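Local structure of sialyltransferase 0160 (Photobacterium damselae, 4R84) at residues Val487-Leu491 with Gly492-Glu496. The protein catalyses the transfer of sialic acid from CMP-sialic acid to galactoside acceptors, probably forming alpha-2,6 linkages, as a GT-B-type glycosyltransferase. Numbering follows the deposited sequence.
Sequences VMLTL and GIVKE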
loop_
_atom_site.group_PDB
_atom_site.type_symbol
_atom_site.label_atom_id
_atom_site.label_comp_id
_atom_site.label_asym_id
_atom_site.label_seq_id
_atom_site.Cartn_x
_atom_site.Cartn_y
_atom_site.Cartn_z
ATOM N N VAL A 487 6.469 -13.182 18.604
ATOM C CA VAL A 487 5.417 -12.354 18.012
ATOM C C VAL A 487 4.362 -13.192 17.304
ATOM O O VAL A 487 3.163 -12.988 17.507
ATOM C CB VAL A 487 6.009 -11.331 17.020
ATOM C CG1 VAL A 487 4.910 -10.684 16.174
ATOM C CG2 VAL A 487 6.828 -10.308 17.770
ATOM N N MET A 488 4.796 -14.171 16.516
ATOM C CA MET A 488 3.862 -15.017 15.793
ATOM C C MET A 488 3.000 -15.845 16.745
ATOM O O MET A 488 1.816 -16.069 16.476
ATOM C CB MET A 488 4.618 -15.941 14.841
ATOM C CG MET A 488 5.485 -15.196 13.861
ATOM S SD MET A 488 6.216 -16.313 12.652
ATOM C CE MET A 488 4.796 -16.662 11.661
ATOM N N LEU A 489 3.584 -16.297 17.855
ATOM C CA LEU A 489 2.816 -17.011 18.873
ATOM C C LEU A 489 1.743 -16.114 19.494
ATOM O O LEU A 489 0.597 -16.525 19.623
ATOM C CB LEU A 489 3.747 -17.572 19.954
ATOM C CG LEU A 489 4.643 -18.756 19.550
ATOM C CD1 LEU A 489 5.700 -19.027 20.608
ATOM C CD2 LEU A 489 3.839 -20.024 19.291
ATOM N N THR A 490 2.120 -14.896 19.876
ATOM C CA THR A 490 1.187 -13.922 20.467
ATOM C C THR A 490 0.038 -13.584 19.511
ATOM O O THR A 490 -1.114 -13.394 19.929
ATOM C CB THR A 490 1.928 -12.628 20.868
ATOM O OG1 THR A 490 2.885 -12.935 21.888
ATOM C CG2 THR A 490 0.966 -11.569 21.402
ATOM N N LEU A 491 0.370 -13.495 18.230
ATOM C CA LEU A 491 -0.605 -13.199 17.185
ATOM C C LEU A 491 -1.412 -14.426 16.753
ATOM O O LEU A 491 -2.346 -14.309 15.972
ATOM C CB LEU A 491 0.102 -12.586 15.971
ATOM C CG LEU A 491 0.591 -11.146 16.132
ATOM C CD1 LEU A 491 1.445 -10.749 14.924
ATOM C CD2 LEU A 491 -0.589 -10.203 16.299
ATOM N N GLY A 492 -1.047 -15.614 17.235
ATOM C CA GLY A 492 -1.807 -16.803 16.893
ATOM C C GLY A 492 -1.563 -17.319 15.483
ATOM O O GLY A 492 -2.327 -18.138 14.960
ATOM N N ILE A 493 -0.468 -16.883 14.880
ATOM C CA ILE A 493 -0.153 -17.312 13.529
ATOM C C ILE A 493 0.273 -18.758 13.572
ATOM O O ILE A 493 -0.116 -19.563 12.727
ATOM C CB ILE A 493 0.957 -16.459 12.905
ATOM C CG1 ILE A 493 0.493 -15.002 12.824
ATOM C CG2 ILE A 493 1.333 -17.006 11.528
ATOM C CD1 ILE A 493 1.568 -14.040 12.364
ATOM N N VAL A 494 1.073 -19.074 14.577
ATOM C CA VAL A 494 1.488 -20.447 14.821
ATOM C C VAL A 494 1.371 -20.776 16.304
ATOM O O VAL A 494 1.345 -19.885 17.156
ATOM C CB VAL A 494 2.946 -20.696 14.383
ATOM C CG1 VAL A 494 3.092 -20.599 12.890
ATOM C CG2 VAL A 494 3.865 -19.724 15.071
ATOM N N LYS A 495 1.324 -22.074 16.590
ATOM C CA LYS A 495 1.549 -22.587 17.926
ATOM C C LYS A 495 2.947 -23.208 17.958
ATOM O O LYS A 495 3.561 -23.407 16.910
ATOM C CB LYS A 495 0.468 -23.605 18.291
ATOM C CG LYS A 495 -0.912 -22.991 18.368
ATOM C CD LYS A 495 -1.956 -24.003 18.815
ATOM C CE LYS A 495 -3.282 -23.304 19.071
ATOM N NZ LYS A 495 -3.844 -22.723 17.817
ATOM N N GLU A 496 3.458 -23.502 19.148
ATOM C CA GLU A 496 4.826 -23.974 19.271
ATOM C C GLU A 496 5.091 -25.225 18.448
ATOM O O GLU A 496 6.166 -25.365 17.867
ATOM C CB GLU A 496 5.181 -24.240 20.732
ATOM C CG GLU A 496 5.471 -22.979 21.518
ATOM C CD GLU A 496 6.269 -23.259 22.776
ATOM O OE1 GLU A 496 6.769 -22.290 23.389
ATOM O OE2 GLU A 496 6.414 -24.449 23.133
HETATM O O HOH W 1 -0.181 -19.110 19.353
#
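Met-488 and Ile-493 meet through both backbone and side chain where helix 483-490 ends in a Schellman motif. Ile-493 N donates to Met-488 O at 2.9 Å, with an N-H...O angle of 146° and the donor close to the carbonyl plane. The second bond back into the last turn, Gly-492 N to Leu-489 O (3.0 Å), has a different geometry: the amide stands above the carbonyl, 70° out of its plane. Gly-492 turns the chain with a positive phi of 76°, a conformation that favours glycine.

Leu-489 O has a further partner in a water that donates to it at 2.7 Å and also to Val-494 O, bridging the last turn to the departing chain. Carbon packing flanks these bonds. The Met-488 chain bends at chi3, bringing CE to 3.5 Å from Ile-493 CG2, a close approach for two methyl carbons, while its CB faces Val-494 CG2. Leu-489 starts away from the following residues, but its CD2 comes back to lie 3.3 Å from Val-494 O, and its two methyls touch Glu-496 CG, the side chains crossing at a slant. Leu-491 and Ile-493 extend alongside each other in one direction, with CB of the former 4.0 Å from CG1 of the latter.

Other polar groups are satisfied nearby: Thr-490 OG1 bonds to Gln-486 O within the helix, Leu-491 O accepts from Arg-296, and Lys-495 N is held by Asp-498 OD2. The Met-488 side chain lies about 10 Å from the bound CMP-3-fluoro-sialic acid. The cap thus joins helix 483-490 to the loop before strand 499-502; Met-488 and Val-494 pack on strand 462-468, and Leu-491 touches helix 299-302.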